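Local coordinates for protein aldehyde dehydrogenase (Burkholderia vietnamiensis, PDB 5KF0) that probably oxidises aldehydes to carboxylic acids with a nicotinamide dinucleotide cofactor, and binds NADPH, at residues L274-Y286 with L309-K321. Residues are numbered along the deposited sequence; the frame is centred on the assembly and turned at random. Where two conformers were deposited one is given.
Sequences LDYVVDRLAFGAY and LRDKLVAKTRSLK. With MPD ((4S)-2-methyl-2,4-pentanediol), chain I.
Val278 enters helix 306-319 as a knob between Leu309, Lys312, Leu313 and Lys316, a worked example of reciprocal interlocking. Its methyls divide the task: CG1, held anti to the backbone N (chi1 163°), lies 3.7 Å from CB of Lys316, while CG2 rests against CB of Lys312 and CG of Leu309. In return Leu309 sits among Leu274, Val277, Val278 and Leu281, its CD1 3.9 Å from CD2 of Leu274, whose side chain it crosses nearly at a right angle. Further along, the small Ala282 lets the aliphatic part of Lys316 close in, CB of Ala282 to CG of Lys316 3.6 Å. Tyr286 ends the apolar seam: CD2 of its ring meets CD1 of Leu320 at 3.4 Å, and Thr317 lies beside CE2; the phenol itself is hydrogen-bonded to the carbonyl of Thr372, and Thr317 OG1 to the carbonyl of Leu313.

The other flank is polar and looser. Lys312, extended until a final bend at chi4 (-74°), brings NZ to within 2.8 Å of Asp275 OD1, a salt bridge on the syn side of the carboxylate, somewhat tilted from its plane, at the exposed margin. One turn on, Lys316 reaches Asp279 through a weaker one, NZ to OD1 3.3 Å, and also donates to O4 of a methylpentanediol, probably from the crystallisation liquor.

The axes of segments 274-286 and 309-319 approach to 9.5 Å and cross at -46°. Beneath them, Leu281 and Leu309 touch strand 263-266, and Leu313 and Thr317 touch strand 368-375. Neighbouring parallel strands 263-266 and 298-302 are joined through helix 274-286, a beta-alpha-beta crossover, and helix 306-319 follows the second strand: paired helices layered on the sheet of an alpha/beta domain, consistent with the catalytic domain of the aldehyde dehydrogenase fold.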
loop_
_atom_site.group_PDB
_atom_site.type_symbol
_atom_site.label_atom_id
_atom_site.label_comp_id
_atom_site.label_asym_id
_atom_site.label_seq_id
_atom_site.Cartn_x
_atom_site.Cartn_y
_atom_site.Cartn_z
ATOM N N LEU A 274 18.542 25.516 23.927
ATOM C CA LEU A 274 18.890 24.714 25.097
ATOM C C LEU A 274 17.759 24.661 26.118
ATOM O O LEU A 274 17.566 23.634 26.773
ATOM C CB LEU A 274 20.170 25.245 25.749
ATOM C CG LEU A 274 21.465 24.693 25.149
ATOM C CD1 LEU A 274 22.673 25.202 25.939
ATOM C CD2 LEU A 274 21.452 23.165 25.082
ATOM N N ASP A 275 17.005 25.752 26.292
ATOM C CA ASP A 275 15.911 25.706 27.263
ATOM C C ASP A 275 14.852 24.693 26.843
ATOM O O ASP A 275 14.309 23.969 27.685
ATOM C CB ASP A 275 15.285 27.089 27.450
ATOM C CG ASP A 275 16.175 28.033 28.247
ATOM O OD1 ASP A 275 17.055 27.555 28.991
ATOM O OD2 ASP A 275 15.989 29.260 28.130
ATOM N N TYR A 276 14.551 24.623 25.542
ATOM C CA TYR A 276 13.625 23.608 25.049
ATOM C C TYR A 276 14.182 22.212 25.289
ATOM O O TYR A 276 13.476 21.320 25.776
ATOM C CB TYR A 276 13.354 23.810 23.552
ATOM C CG TYR A 276 12.773 22.574 22.887
ATOM C CD1 TYR A 276 13.552 21.769 22.059
ATOM C CD2 TYR A 276 11.448 22.203 23.108
ATOM C CE1 TYR A 276 13.017 20.618 21.471
ATOM C CE2 TYR A 276 10.905 21.072 22.521
ATOM C CZ TYR A 276 11.699 20.283 21.702
ATOM O OH TYR A 276 11.157 19.152 21.140
ATOM N N VAL A 277 15.455 22.011 24.944
ATOM C CA VAL A 277 16.090 20.704 25.114
ATOM C C VAL A 277 16.042 20.276 26.575
ATOM O O VAL A 277 15.634 19.157 26.904
ATOM C CB VAL A 277 17.537 20.753 24.587
ATOM C CG1 VAL A 277 18.281 19.451 24.916
ATOM C CG2 VAL A 277 17.523 21.018 23.055
ATOM N N VAL A 278 16.457 21.175 27.469
ATOM C CA VAL A 278 16.474 20.876 28.898
ATOM C C VAL A 278 15.075 20.542 29.401
ATOM O O VAL A 278 14.900 19.613 30.199
ATOM C CB VAL A 278 17.102 22.055 29.664
ATOM C CG1 VAL A 278 16.769 21.987 31.157
ATOM C CG2 VAL A 278 18.607 22.064 29.436
ATOM N N ASP A 279 14.054 21.266 28.927
ATOM C CA ASP A 279 12.689 20.968 29.354
ATOM C C ASP A 279 12.274 19.563 28.929
ATOM O O ASP A 279 11.671 18.824 29.717
ATOM C CB ASP A 279 11.722 22.014 28.800
ATOM C CG ASP A 279 10.306 21.820 29.312
ATOM O OD1 ASP A 279 10.076 22.019 30.523
ATOM O OD2 ASP A 279 9.427 21.466 28.503
ATOM N N ARG A 280 12.628 19.159 27.703
ATOM C CA ARG A 280 12.241 17.832 27.229
ATOM C C ARG A 280 13.070 16.733 27.892
ATOM O O ARG A 280 12.557 15.638 28.154
ATOM C CB ARG A 280 12.364 17.765 25.704
ATOM C CG ARG A 280 11.420 18.741 24.977
ATOM C CD ARG A 280 9.993 18.502 25.430
ATOM N NE ARG A 280 9.467 17.257 24.876
ATOM C CZ ARG A 280 8.364 16.648 25.296
ATOM N NH1 ARG A 280 7.664 17.151 26.313
ATOM N NH2 ARG A 280 7.965 15.528 24.700
ATOM N N LEU A 281 14.351 17.004 28.173
ATOM C CA LEU A 281 15.160 16.034 28.915
ATOM C C LEU A 281 14.583 15.790 30.305
ATOM O O LEU A 281 14.477 14.641 30.753
ATOM C CB LEU A 281 16.608 16.519 29.021
ATOM C CG LEU A 281 17.425 16.562 27.727
ATOM C CD1 LEU A 281 18.730 17.324 27.946
ATOM C CD2 LEU A 281 17.710 15.129 27.248
ATOM N N ALA A 282 14.199 16.860 31.000
ATOM C CA ALA A 282 13.615 16.711 32.328
ATOM C C ALA A 282 12.287 15.969 32.261
ATOM O O ALA A 282 12.013 15.094 33.092
ATOM C CB ALA A 282 13.445 18.088 32.978
ATOM N N PHE A 283 11.456 16.286 31.266
ATOM C CA PHE A 283 10.226 15.533 31.070
ATOM C C PHE A 283 10.523 14.054 30.859
ATOM O O PHE A 283 9.953 13.190 31.531
ATOM C CB PHE A 283 9.446 16.083 29.875
ATOM C CG PHE A 283 8.287 15.224 29.484
ATOM C CD1 PHE A 283 8.370 14.369 28.396
ATOM C CD2 PHE A 283 7.119 15.251 30.226
ATOM C CE1 PHE A 283 7.305 13.561 28.053
ATOM C CE2 PHE A 283 6.050 14.450 29.879
ATOM C CZ PHE A 283 6.150 13.602 28.795
ATOM N N GLY A 284 11.438 13.744 29.937
ATOM C CA GLY A 284 11.683 12.351 29.600
ATOM C C GLY A 284 12.307 11.566 30.738
ATOM O O GLY A 284 11.989 10.391 30.942
ATOM N N ALA A 285 13.199 12.204 31.499
ATOM C CA ALA A 285 13.874 11.511 32.588
ATOM C C ALA A 285 12.971 11.312 33.797
ATOM O O ALA A 285 13.079 10.292 34.491
ATOM C CB ALA A 285 15.118 12.294 33.007
ATOM N N TYR A 286 12.077 12.257 34.071
ATOM C CA TYR A 286 11.405 12.277 35.357
ATOM C C TYR A 286 9.890 12.172 35.281
ATOM O O TYR A 286 9.257 12.034 36.335
ATOM C CB TYR A 286 11.815 13.540 36.142
ATOM C CG TYR A 286 13.326 13.650 36.242
ATOM C CD1 TYR A 286 14.081 12.621 36.818
ATOM C CD2 TYR A 286 14.003 14.744 35.709
ATOM C CE1 TYR A 286 15.479 12.696 36.879
ATOM C CE2 TYR A 286 15.396 14.830 35.782
ATOM C CZ TYR A 286 16.123 13.805 36.366
ATOM O OH TYR A 286 17.498 13.901 36.416
ATOM N N LEU A 309 24.444 23.353 29.295
ATOM C CA LEU A 309 23.318 22.440 29.459
ATOM C C LEU A 309 23.285 21.873 30.872
ATOM O O LEU A 309 22.215 21.773 31.482
ATOM C CB LEU A 309 23.386 21.312 28.428
ATOM C CG LEU A 309 22.199 20.347 28.442
ATOM C CD1 LEU A 309 21.890 19.839 27.034
ATOM C CD2 LEU A 309 22.452 19.161 29.366
ATOM N N ARG A 310 24.446 21.486 31.402
ATOM C CA ARG A 310 24.488 20.916 32.745
ATOM C C ARG A 310 23.903 21.882 33.767
ATOM O O ARG A 310 23.064 21.494 34.589
ATOM C CB ARG A 310 25.920 20.537 33.125
ATOM C CG ARG A 310 26.042 19.988 34.546
ATOM C CD ARG A 310 27.477 19.597 34.875
ATOM N NE ARG A 310 28.367 20.756 34.894
ATOM C CZ ARG A 310 29.693 20.680 34.902
ATOM N NH1 ARG A 310 30.294 19.498 34.890
ATOM N NH2 ARG A 310 30.418 21.791 34.922
ATOM N N ASP A 311 24.331 23.149 33.727
ATOM C CA ASP A 311 23.806 24.139 34.668
ATOM C C ASP A 311 22.293 24.260 34.556
ATOM O O ASP A 311 21.581 24.297 35.569
ATOM C CB ASP A 311 24.453 25.504 34.428
ATOM C CG ASP A 311 25.914 25.537 34.807
ATOM O OD1 ASP A 311 26.388 24.593 35.475
ATOM O OD2 ASP A 311 26.583 26.526 34.443
ATOM N N LYS A 312 21.787 24.352 33.325
ATOM C CA LYS A 312 20.349 24.472 33.113
ATOM C C LYS A 312 19.607 23.222 33.568
ATOM O O LYS A 312 18.532 23.317 34.174
ATOM C CB LYS A 312 20.062 24.751 31.637
ATOM C CG LYS A 312 20.494 26.152 31.182
ATOM C CD LYS A 312 20.308 26.322 29.673
ATOM C CE LYS A 312 20.637 27.735 29.206
ATOM N NZ LYS A 312 19.581 28.709 29.602
ATOM N N LEU A 313 20.151 22.040 33.267
ATOM C CA LEU A 313 19.455 20.810 33.626
ATOM C C LEU A 313 19.482 20.576 35.136
ATOM O O LEU A 313 18.509 20.070 35.705
ATOM C CB LEU A 313 20.064 19.629 32.873
ATOM C CG LEU A 313 19.383 18.285 33.102
ATOM C CD1 LEU A 313 17.912 18.359 32.722
ATOM C CD2 LEU A 313 20.082 17.206 32.295
ATOM N N VAL A 314 20.580 20.945 35.799
ATOM C CA VAL A 314 20.620 20.866 37.258
ATOM C C VAL A 314 19.541 21.761 37.859
ATOM O O VAL A 314 18.784 21.348 38.749
ATOM C CB VAL A 314 22.025 21.228 37.776
ATOM C CG1 VAL A 314 22.003 21.549 39.270
ATOM C CG2 VAL A 314 22.997 20.091 37.485
ATOM N N ALA A 315 19.420 22.990 37.348
ATOM C CA ALA A 315 18.409 23.902 37.877
ATOM C C ALA A 315 17.003 23.384 37.599
ATOM O O ALA A 315 16.127 23.436 38.474
ATOM C CB ALA A 315 18.591 25.293 37.274
ATOM N N LYS A 316 16.765 22.886 36.383
ATOM C CA LYS A 316 15.449 22.357 36.048
ATOM C C LYS A 316 15.113 21.151 36.917
ATOM O O LYS A 316 14.004 21.059 37.460
ATOM C CB LYS A 316 15.397 21.997 34.560
ATOM C CG LYS A 316 14.051 21.457 34.086
ATOM C CD LYS A 316 13.014 22.565 34.041
ATOM C CE LYS A 316 11.658 22.053 33.599
ATOM N NZ LYS A 316 10.686 23.179 33.508
ATOM N N THR A 317 16.076 20.239 37.093
ATOM C CA THR A 317 15.838 19.033 37.887
ATOM C C THR A 317 15.513 19.386 39.334
ATOM O O THR A 317 14.607 18.801 39.940
ATOM C CB THR A 317 17.060 18.113 37.818
ATOM O OG1 THR A 317 17.276 17.712 36.461
ATOM C CG2 THR A 317 16.871 16.861 38.685
ATOM N N ARG A 318 16.240 20.346 39.899
ATOM C CA ARG A 318 15.968 20.771 41.268
ATOM C C ARG A 318 14.592 21.409 41.401
ATOM O O ARG A 318 14.006 21.401 42.493
ATOM C CB ARG A 318 17.056 21.737 41.734
ATOM C CG ARG A 318 18.379 21.055 41.996
ATOM C CD ARG A 318 19.470 22.050 42.346
ATOM N NE ARG A 318 20.647 21.359 42.861
ATOM C CZ ARG A 318 21.865 21.887 42.904
ATOM N NH1 ARG A 318 22.080 23.121 42.453
ATOM N NH2 ARG A 318 22.872 21.173 43.392
ATOM N N SER A 319 14.056 21.964 40.312
ATOM C CA SER A 319 12.779 22.663 40.385
ATOM C C SER A 319 11.577 21.729 40.399
ATOM O O SER A 319 10.463 22.186 40.691
ATOM C CB SER A 319 12.638 23.641 39.218
ATOM O OG SER A 319 12.360 22.959 38.004
ATOM N N LEU A 320 11.761 20.444 40.106
ATOM C CA LEU A 320 10.624 19.545 39.940
ATOM C C LEU A 320 10.025 19.167 41.291
ATOM O O LEU A 320 10.724 18.666 42.179
ATOM C CB LEU A 320 11.034 18.285 39.180
ATOM C CG LEU A 320 11.667 18.536 37.812
ATOM C CD1 LEU A 320 12.111 17.211 37.204
ATOM C CD2 LEU A 320 10.689 19.257 36.887
ATOM N N LYS A 321 8.716 19.361 41.418
ATOM C CA LYS A 321 8.020 19.130 42.677
ATOM C C LYS A 321 7.779 17.638 42.916
ATOM O O LYS A 321 7.224 16.944 42.058
ATOM C CB LYS A 321 6.690 19.884 42.672
HETATM C C1 MPD I . 5.601 19.839 33.298
HETATM C C2 MPD I . 6.510 20.559 34.288
HETATM O O2 MPD I . 6.022 20.290 35.627
HETATM C CM MPD I . 6.465 22.067 34.071
HETATM C C3 MPD I . 7.937 20.027 34.190
HETATM C C4 MPD I . 8.421 19.914 32.748
HETATM O O4 MPD I . 8.796 21.182 32.265
HETATM C C5 MPD I . 9.621 18.982 32.672
#